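Local coordinates for protein SGT1 (Saccharomyces cerevisiae, PDB 5AN3) that probably acts as an adaptor co-chaperone linking Skp1 to Hsp90 in kinetochore and ubiquitin-ligase assembly, its amino-terminal TPR domain serving the Skp1 side, at residues Lys8-Ala13 against Leu24-Glu29; Cys47-Tyr52 against Glu65-Leu70; Ile87-Phe92 against Leu117-Asp122. One frame throughout, in Å; residues are numbered along the deposited sequence.

Interaction 1. Residues Lys8-Ala13 against Leu24-Glu29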
loop_
_atom_site.group_PDB
_atom_site.type_symbol
_atom_site.label_atom_id
_atom_site.label_comp_id
_atom_site.label_asym_id
_atom_site.label_seq_id
_atom_site.Cartn_x
_atom_site.Cartn_y
_atom_site.Cartn_z
ATOM N N LYS B 8 -17.221 1.479 -25.096
ATOM C CA LYS B 8 -17.828 2.490 -24.231
ATOM C C LYS B 8 -18.355 1.830 -22.940
ATOM O O LYS B 8 -18.091 2.353 -21.854
ATOM C CB LYS B 8 -18.940 3.251 -24.976
ATOM N N THR B 9 -19.036 0.654 -23.059
ATOM C CA THR B 9 -19.577 -0.133 -21.937
ATOM C C THR B 9 -18.425 -0.630 -21.053
ATOM O O THR B 9 -18.550 -0.594 -19.831
ATOM C CB THR B 9 -20.450 -1.299 -22.468
ATOM O OG1 THR B 9 -21.621 -0.791 -23.098
ATOM C CG2 THR B 9 -20.825 -2.309 -21.425
ATOM N N ALA B 10 -17.303 -1.077 -21.666
ATOM C CA ALA B 10 -16.113 -1.574 -20.972
ATOM C C ALA B 10 -15.416 -0.444 -20.204
ATOM O O ALA B 10 -15.077 -0.642 -19.043
ATOM C CB ALA B 10 -15.167 -2.216 -21.964
ATOM N N TYR B 11 -15.256 0.753 -20.829
ATOM C CA TYR B 11 -14.665 1.953 -20.209
ATOM C C TYR B 11 -15.496 2.386 -19.004
ATOM O O TYR B 11 -14.920 2.740 -17.970
ATOM C CB TYR B 11 -14.560 3.104 -21.223
ATOM C CG TYR B 11 -13.676 4.248 -20.773
ATOM C CD1 TYR B 11 -12.301 4.243 -21.029
ATOM C CD2 TYR B 11 -14.207 5.339 -20.092
ATOM C CE1 TYR B 11 -11.484 5.303 -20.631
ATOM C CE2 TYR B 11 -13.397 6.397 -19.673
ATOM C CZ TYR B 11 -12.036 6.375 -19.944
ATOM O OH TYR B 11 -11.229 7.414 -19.529
ATOM N N LYS B 12 -16.840 2.338 -19.131
ATOM C CA LYS B 12 -17.780 2.688 -18.064
ATOM C C LYS B 12 -17.667 1.693 -16.899
ATOM O O LYS B 12 -17.787 2.098 -15.751
ATOM C CB LYS B 12 -19.226 2.754 -18.581
ATOM N N ALA B 13 -17.395 0.408 -17.184
ATOM C CA ALA B 13 -17.230 -0.625 -16.155
ATOM C C ALA B 13 -15.957 -0.390 -15.333
ATOM O O ALA B 13 -15.998 -0.537 -14.117
ATOM C CB ALA B 13 -17.197 -2.006 -16.790
ATOM N N LEU B 24 -12.350 -6.011 -17.415
ATOM C CA LEU B 24 -11.298 -6.886 -17.946
ATOM C C LEU B 24 -11.858 -7.904 -18.934
ATOM O O LEU B 24 -11.265 -8.083 -19.996
ATOM C CB LEU B 24 -10.572 -7.617 -16.784
ATOM C CG LEU B 24 -9.626 -8.744 -17.145
ATOM C CD1 LEU B 24 -8.311 -8.206 -17.589
ATOM C CD2 LEU B 24 -9.450 -9.674 -16.001
ATOM N N HIS B 25 -12.987 -8.557 -18.596
ATOM C CA HIS B 25 -13.562 -9.600 -19.444
ATOM C C HIS B 25 -14.355 -9.008 -20.607
ATOM O O HIS B 25 -14.419 -9.635 -21.670
ATOM C CB HIS B 25 -14.359 -10.604 -18.615
ATOM C CG HIS B 25 -13.475 -11.284 -17.601
ATOM N ND1 HIS B 25 -13.576 -11.000 -16.236
ATOM C CD2 HIS B 25 -12.426 -12.130 -17.793
ATOM C CE1 HIS B 25 -12.625 -11.711 -15.649
ATOM N NE2 HIS B 25 -11.907 -12.409 -16.541
ATOM N N LEU B 26 -14.872 -7.768 -20.453
ATOM C CA LEU B 26 -15.496 -7.032 -21.551
ATOM C C LEU B 26 -14.440 -6.704 -22.594
ATOM O O LEU B 26 -14.716 -6.827 -23.796
ATOM C CB LEU B 26 -16.189 -5.756 -21.056
ATOM C CG LEU B 26 -17.472 -5.987 -20.253
ATOM C CD1 LEU B 26 -17.865 -4.750 -19.510
ATOM C CD2 LEU B 26 -18.603 -6.493 -21.117
ATOM N N TYR B 27 -13.206 -6.358 -22.139
ATOM C CA TYR B 27 -12.087 -6.059 -23.038
ATOM C C TYR B 27 -11.564 -7.333 -23.713
ATOM O O TYR B 27 -11.256 -7.285 -24.907
ATOM C CB TYR B 27 -10.969 -5.297 -22.316
ATOM C CG TYR B 27 -11.282 -3.824 -22.139
ATOM C CD1 TYR B 27 -11.478 -2.999 -23.237
ATOM C CD2 TYR B 27 -11.382 -3.256 -20.872
ATOM C CE1 TYR B 27 -11.745 -1.643 -23.085
ATOM C CE2 TYR B 27 -11.665 -1.898 -20.709
ATOM C CZ TYR B 27 -11.839 -1.097 -21.819
ATOM O OH TYR B 27 -12.104 0.239 -21.682
ATOM N N ASP B 28 -11.522 -8.476 -22.982
ATOM C CA ASP B 28 -11.137 -9.784 -23.535
ATOM C C ASP B 28 -12.052 -10.154 -24.705
ATOM O O ASP B 28 -11.562 -10.604 -25.744
ATOM C CB ASP B 28 -11.219 -10.885 -22.465
ATOM C CG ASP B 28 -10.115 -10.875 -21.432
ATOM N N GLU B 29 -13.381 -9.930 -24.535
ATOM C CA GLU B 29 -14.423 -10.203 -25.538
ATOM C C GLU B 29 -14.182 -9.357 -26.797
ATOM O O GLU B 29 -14.270 -9.895 -27.899
ATOM C CB GLU B 29 -15.841 -9.966 -24.961
#

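Interaction 2. Residues Cys47-Tyr52 against Glu65-Leu70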
loop_
_atom_site.group_PDB
_atom_site.type_symbol
_atom_site.label_atom_id
_atom_site.label_comp_id
_atom_site.label_asym_id
_atom_site.label_seq_id
_atom_site.Cartn_x
_atom_site.Cartn_y
_atom_site.Cartn_z
ATOM N N CYS B 47 -6.933 -2.417 -16.607
ATOM C CA CYS B 47 -7.689 -3.344 -15.753
ATOM C C CYS B 47 -6.741 -4.166 -14.923
ATOM O O CYS B 47 -6.906 -4.230 -13.706
ATOM C CB CYS B 47 -8.588 -4.253 -16.582
ATOM S SG CYS B 47 -9.968 -3.406 -17.366
ATOM N N LEU B 48 -5.748 -4.794 -15.590
ATOM C CA LEU B 48 -4.769 -5.668 -14.958
ATOM C C LEU B 48 -3.949 -4.920 -13.923
ATOM O O LEU B 48 -3.674 -5.483 -12.865
ATOM C CB LEU B 48 -3.860 -6.338 -15.998
ATOM C CG LEU B 48 -4.523 -7.328 -16.956
ATOM C CD1 LEU B 48 -3.548 -7.779 -17.969
ATOM C CD2 LEU B 48 -5.030 -8.545 -16.241
ATOM N N GLU B 49 -3.616 -3.651 -14.186
ATOM C CA GLU B 49 -2.885 -2.822 -13.229
ATOM C C GLU B 49 -3.763 -2.547 -11.997
ATOM O O GLU B 49 -3.258 -2.696 -10.896
ATOM C CB GLU B 49 -2.384 -1.529 -13.875
ATOM C CG GLU B 49 -1.257 -1.778 -14.868
ATOM C CD GLU B 49 -0.845 -0.632 -15.775
ATOM O OE1 GLU B 49 -1.244 0.527 -15.520
ATOM O OE2 GLU B 49 -0.110 -0.905 -16.752
ATOM N N LYS B 50 -5.073 -2.230 -12.166
ATOM C CA LYS B 50 -6.016 -2.008 -11.058
ATOM C C LYS B 50 -6.183 -3.276 -10.209
ATOM O O LYS B 50 -6.205 -3.180 -8.976
ATOM C CB LYS B 50 -7.397 -1.554 -11.581
ATOM C CG LYS B 50 -7.783 -0.132 -11.189
ATOM C CD LYS B 50 -9.257 -0.074 -10.769
ATOM C CE LYS B 50 -9.554 1.099 -9.866
ATOM N N LEU B 51 -6.302 -4.460 -10.871
ATOM C CA LEU B 51 -6.487 -5.762 -10.219
ATOM C C LEU B 51 -5.257 -6.126 -9.403
ATOM O O LEU B 51 -5.399 -6.595 -8.278
ATOM C CB LEU B 51 -6.806 -6.870 -11.246
ATOM C CG LEU B 51 -8.117 -6.738 -12.037
ATOM C CD1 LEU B 51 -8.107 -7.618 -13.253
ATOM C CD2 LEU B 51 -9.302 -7.075 -11.189
ATOM N N TYR B 52 -4.055 -5.865 -9.949
ATOM C CA TYR B 52 -2.774 -6.129 -9.296
ATOM C C TYR B 52 -2.756 -5.490 -7.920
ATOM O O TYR B 52 -2.431 -6.149 -6.929
ATOM C CB TYR B 52 -1.611 -5.605 -10.153
ATOM C CG TYR B 52 -0.247 -5.812 -9.533
ATOM C CD1 TYR B 52 0.438 -7.019 -9.690
ATOM C CD2 TYR B 52 0.366 -4.799 -8.799
ATOM C CE1 TYR B 52 1.691 -7.213 -9.127
ATOM C CE2 TYR B 52 1.619 -4.986 -8.224
ATOM C CZ TYR B 52 2.278 -6.199 -8.384
ATOM O OH TYR B 52 3.522 -6.415 -7.830
ATOM N N GLU B 65 3.277 -8.416 -15.953
ATOM C CA GLU B 65 3.918 -8.903 -17.182
ATOM C C GLU B 65 2.896 -8.928 -18.329
ATOM O O GLU B 65 3.186 -8.445 -19.427
ATOM C CB GLU B 65 4.527 -10.293 -16.965
ATOM N N ASN B 66 1.675 -9.418 -18.041
ATOM C CA ASN B 66 0.542 -9.470 -18.970
ATOM C C ASN B 66 0.173 -8.041 -19.421
ATOM O O ASN B 66 0.021 -7.811 -20.624
ATOM C CB ASN B 66 -0.630 -10.189 -18.285
ATOM C CG ASN B 66 -1.785 -10.669 -19.129
ATOM O OD1 ASN B 66 -1.924 -10.363 -20.329
ATOM N ND2 ASN B 66 -2.689 -11.395 -18.480
ATOM N N ALA B 67 0.086 -7.078 -18.465
ATOM C CA ALA B 67 -0.206 -5.669 -18.748
ATOM C C ALA B 67 0.855 -5.089 -19.693
ATOM O O ALA B 67 0.489 -4.556 -20.742
ATOM C CB ALA B 67 -0.273 -4.875 -17.457
ATOM N N LYS B 68 2.164 -5.294 -19.386
ATOM C CA LYS B 68 3.289 -4.825 -20.214
ATOM C C LYS B 68 3.211 -5.413 -21.633
ATOM O O LYS B 68 3.383 -4.674 -22.607
ATOM C CB LYS B 68 4.637 -5.163 -19.555
ATOM C CG LYS B 68 5.872 -4.800 -20.389
ATOM N N GLU B 69 2.905 -6.729 -21.745
ATOM C CA GLU B 69 2.780 -7.452 -23.018
ATOM C C GLU B 69 1.620 -6.896 -23.859
ATOM O O GLU B 69 1.744 -6.821 -25.075
ATOM C CB GLU B 69 2.619 -8.958 -22.781
ATOM N N LEU B 70 0.526 -6.457 -23.210
ATOM C CA LEU B 70 -0.604 -5.823 -23.903
ATOM C C LEU B 70 -0.191 -4.444 -24.451
ATOM O O LEU B 70 -0.625 -4.059 -25.539
ATOM C CB LEU B 70 -1.816 -5.676 -22.971
ATOM C CG LEU B 70 -2.675 -6.915 -22.775
ATOM C CD1 LEU B 70 -3.504 -6.775 -21.535
ATOM C CD2 LEU B 70 -3.577 -7.146 -23.961
#

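Interaction 3. Residues Ile87-Phe92 against Leu117-Asp122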
loop_
_atom_site.group_PDB
_atom_site.type_symbol
_atom_site.label_atom_id
_atom_site.label_comp_id
_atom_site.label_asym_id
_atom_site.label_seq_id
_atom_site.Cartn_x
_atom_site.Cartn_y
_atom_site.Cartn_z
ATOM N N ILE B 87 0.887 6.299 -31.307
ATOM C CA ILE B 87 2.220 5.901 -30.800
ATOM C C ILE B 87 2.480 6.708 -29.524
ATOM O O ILE B 87 2.886 6.130 -28.517
ATOM C CB ILE B 87 3.374 6.029 -31.852
ATOM C CG1 ILE B 87 3.122 5.109 -33.071
ATOM C CG2 ILE B 87 4.737 5.673 -31.229
ATOM C CD1 ILE B 87 3.838 5.443 -34.314
ATOM N N GLY B 88 2.169 8.006 -29.564
ATOM C CA GLY B 88 2.278 8.894 -28.416
ATOM C C GLY B 88 1.470 8.377 -27.243
ATOM O O GLY B 88 1.990 8.296 -26.123
ATOM N N LEU B 89 0.209 7.942 -27.522
ATOM C CA LEU B 89 -0.708 7.392 -26.540
ATOM C C LEU B 89 -0.117 6.139 -25.901
ATOM O O LEU B 89 -0.112 6.064 -24.669
ATOM C CB LEU B 89 -2.063 7.088 -27.193
ATOM C CG LEU B 89 -3.127 6.339 -26.368
ATOM C CD1 LEU B 89 -3.536 7.112 -25.106
ATOM C CD2 LEU B 89 -4.342 6.074 -27.205
ATOM N N VAL B 90 0.439 5.188 -26.725
ATOM C CA VAL B 90 1.023 3.933 -26.218
ATOM C C VAL B 90 2.215 4.250 -25.314
ATOM O O VAL B 90 2.361 3.645 -24.244
ATOM C CB VAL B 90 1.406 2.890 -27.306
ATOM C CG1 VAL B 90 1.946 1.614 -26.663
ATOM C CG2 VAL B 90 0.214 2.545 -28.193
ATOM N N ASN B 91 3.045 5.218 -25.736
ATOM C CA ASN B 91 4.196 5.653 -24.976
ATOM C C ASN B 91 3.748 6.306 -23.675
ATOM O O ASN B 91 4.411 6.108 -22.658
ATOM C CB ASN B 91 5.055 6.586 -25.795
ATOM C CG ASN B 91 6.049 5.866 -26.662
ATOM O OD1 ASN B 91 7.096 5.410 -26.206
ATOM N ND2 ASN B 91 5.760 5.782 -27.941
ATOM N N PHE B 92 2.610 7.033 -23.674
ATOM C CA PHE B 92 2.116 7.648 -22.434
ATOM C C PHE B 92 1.625 6.563 -21.478
ATOM O O PHE B 92 1.894 6.680 -20.296
ATOM C CB PHE B 92 1.026 8.704 -22.681
ATOM C CG PHE B 92 0.252 9.097 -21.441
ATOM C CD1 PHE B 92 0.771 10.021 -20.541
ATOM C CD2 PHE B 92 -1.007 8.560 -21.187
ATOM C CE1 PHE B 92 0.041 10.403 -19.407
ATOM C CE2 PHE B 92 -1.720 8.915 -20.037
ATOM C CZ PHE B 92 -1.195 9.841 -19.161
ATOM N N LEU B 117 6.035 13.156 -29.320
ATOM C CA LEU B 117 5.161 12.601 -30.360
ATOM C C LEU B 117 3.851 13.404 -30.463
ATOM O O LEU B 117 3.007 13.117 -31.317
ATOM C CB LEU B 117 4.874 11.115 -30.087
ATOM C CG LEU B 117 6.032 10.161 -30.376
ATOM C CD1 LEU B 117 5.910 8.902 -29.587
ATOM C CD2 LEU B 117 6.142 9.828 -31.830
ATOM N N GLY B 118 3.723 14.420 -29.614
ATOM C CA GLY B 118 2.583 15.324 -29.584
ATOM C C GLY B 118 1.391 14.818 -28.804
ATOM O O GLY B 118 0.258 15.195 -29.112
ATOM N N TYR B 119 1.628 13.982 -27.779
ATOM C CA TYR B 119 0.522 13.481 -26.957
ATOM C C TYR B 119 -0.060 14.623 -26.126
ATOM O O TYR B 119 0.670 15.328 -25.416
ATOM C CB TYR B 119 0.928 12.295 -26.060
ATOM C CG TYR B 119 -0.216 11.768 -25.216
ATOM C CD1 TYR B 119 -1.265 11.058 -25.792
ATOM C CD2 TYR B 119 -0.257 11.991 -23.844
ATOM C CE1 TYR B 119 -2.327 10.585 -25.023
ATOM C CE2 TYR B 119 -1.314 11.527 -23.066
ATOM C CZ TYR B 119 -2.344 10.819 -23.658
ATOM O OH TYR B 119 -3.377 10.352 -22.886
ATOM N N VAL B 120 -1.378 14.825 -26.282
ATOM C CA VAL B 120 -2.133 15.868 -25.605
ATOM C C VAL B 120 -3.092 15.218 -24.615
ATOM O O VAL B 120 -3.877 14.341 -24.983
ATOM C CB VAL B 120 -2.867 16.793 -26.612
ATOM N N ASP B 121 -2.998 15.643 -23.351
ATOM C CA ASP B 121 -3.831 15.204 -22.230
ATOM C C ASP B 121 -3.873 16.322 -21.189
ATOM O O ASP B 121 -2.825 16.877 -20.853
ATOM C CB ASP B 121 -3.274 13.899 -21.628
ATOM C CG ASP B 121 -4.168 13.152 -20.656
ATOM O OD1 ASP B 121 -4.934 13.813 -19.916
ATOM O OD2 ASP B 121 -4.049 11.908 -20.580
ATOM N N ASP B 122 -5.079 16.649 -20.675
ATOM C CA ASP B 122 -5.288 17.706 -19.670
ATOM C C ASP B 122 -4.654 17.355 -18.291
ATOM O O ASP B 122 -4.481 18.245 -17.450
ATOM C CB ASP B 122 -6.786 17.998 -19.502
#

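Interaction 1. Residues Lys8-Ala13 against Leu24-Glu29
In the first antiparallel helical hairpin of the TPR domain, Ala-10 of helix 3-16 packs against Tyr-27 and Leu-26 of helix 20-33. The two segment axes run at 159° to each other and approach to 8.9 Å, a separation that suits the small Ala-10, whose CA is 5.5 Å from Leu-26 CA. Ala-10 CB stands over one face of the Tyr-27 ring in a CH-pi contact, 3.6 Å from the ring centroid and 15° off the normal. The ring gets there because its CG is anti to the carbonyl carbon (chi1 -78°), a turn that carries the far end of the ring to the neighbouring helix. Its OH comes near the edge of the Tyr-11 ring and lies 3.8 Å from Tyr-11 CB, the two tyrosine side chains running side by side and pointing the same way. Tyr-11 N is also near this OH, but the angle is too poor for a hydrogen bond. On the Leu-26 side, CB meets Ala-10 CB at 3.8 Å, and CD1 reaches on to Ala-13 CB at 3.9 Å. Phe-43 of helix 38-52 touches both tyrosines, meeting the Tyr-11 ring edge-to-face. Replacing Tyr-27 by an alanine would probably leave Ala-10 CB without its aromatic face and open a gap between the helices beside Tyr-11. No hydrogen bond or salt bridge spans the segments, which implies that apolar contact and the fit of small residues against larger ones hold them together here.

Interaction 2. Residues Cys47-Tyr52 against Glu65-Leu70
Glu-49 OE2 is hydrogen-bonded to His-97 ND1 of helix 84-100 while resting 4.0 Å from Ala-67 CB, so one carboxylate oxygen meets two helices that follow its own in the chain. The Glu-49 chain is extended beyond CG, which brings its end closer to helix 61-81 than its root. Because this acidic residue is buried, the pairing would probably favour a protonated His-97 imidazole. Ala-67 CB also faces Leu-48 CB at 4.1 Å, and the nearest CA atoms across the segments belong to these same two residues, Leu-48 and Ala-67, 5.9 Å apart. Most of the remaining contact passes through a single methyl, Leu-48 CD1. A chi1 of -66° turns Leu-48 CG away from its own carbonyl carbon and places this branch against Asn-66 and Leu-70, crossing both side chains at about a right angle. The methyl meets Asn-66 CG at 3.6 Å, with OD1 and ND2 of that amide only slightly farther away, and Leu-70 CD1 at 3.7 Å; it also lies 3.7 Å from Ala-67 N. Apolar packing therefore makes up this part of the contact: the methyl stands over the flat Asn-66 amide, which makes no polar bond across the contact. Leu-24 of helix 20-33 also packs on Leu-48. Beside the contact, Lys-50 O is hydrogen-bonded to Asn-66 ND2 of the second subunit, so a copy of this protein borders it. The segment axes, 9.2 Å apart at closest approach and 164° between their directions, make the nearly antiparallel packing of successive helices from which the right-handed TPR superhelix is built.

Interaction 3. Residues Ile87-Phe92 against Leu117-Asp122
The rings of Phe-92 and Tyr-119 form an offset stack, with centroids 4.6 Å apart and planes at 22°. Tyr-119 CE2 lies over one face of the Phe-92 ring, while Phe-92 CB stands over a face of the Tyr-119 ring in a CH-pi contact, 3.9 Å from its centroid. Trp-127 of helix 124-135 meets the Phe-92 ring edge-to-face. Leu-89 CD1 reaches Tyr-119 CE1 obliquely at 3.7 Å. Chi1 of -180° sets the Tyr-119 ring opposite its backbone N, lays it along helix 84-100 and carries its hydroxyl to Asp-121. That OH donates to Asp-121 OD2 at 2.9 Å, arriving on the anti side and 25° out of the carboxylate plane, a bond that restrains the tilt of the stacked ring. Asp-121 precedes the turn into helix 124-135, and its other oxygen, OD1, caps Thr-123 N. Nearer the start of the loop, the absence of a side chain at Gly-88 lets Leu-117 CB come to 3.8 Å from Gly-88 CA. Leu-117 CD1 rests against both Ile-87 CG2, at 3.8 Å, and Asn-91 ND2, which is held by a hydrogen bond to Ile-87 O at 3.0 Å. The same carbonyl oxygen also accepts from Asn-91 N. Gly-118, with positive phi, ends helix 104-116 in a Schellman motif. Residues 117-122 thus link helix 104-116 to the C-terminal helix 124-135 and fold back on helix 84-100, consistent with the stacked helical hairpins of a TPR domain.

From the N terminus, interaction 1 closes the short turn between helices 3-16 and 20-33, and interaction 2 then closes the longer connection between helices 38-52 and 61-81. Interaction 3 spans helix 104-116, bringing the loop that follows it back to helix 84-100. The three lie in series along the chain; none nests within or crosses another. Interactions 1 and 2 touch directly where Leu-24 and Tyr-27 pack on helix 38-52, through Cys-47, Leu-48 and Leu-51. Interaction 3 touches neither and lies on the opposite side of the chain's centre from interaction 2, although helices 61-81 and 84-100 are consecutive. Interactions 1 and 2 pair neighbouring helices, whereas interaction 3 ties the loop before helix 124-135 to helix 84-100.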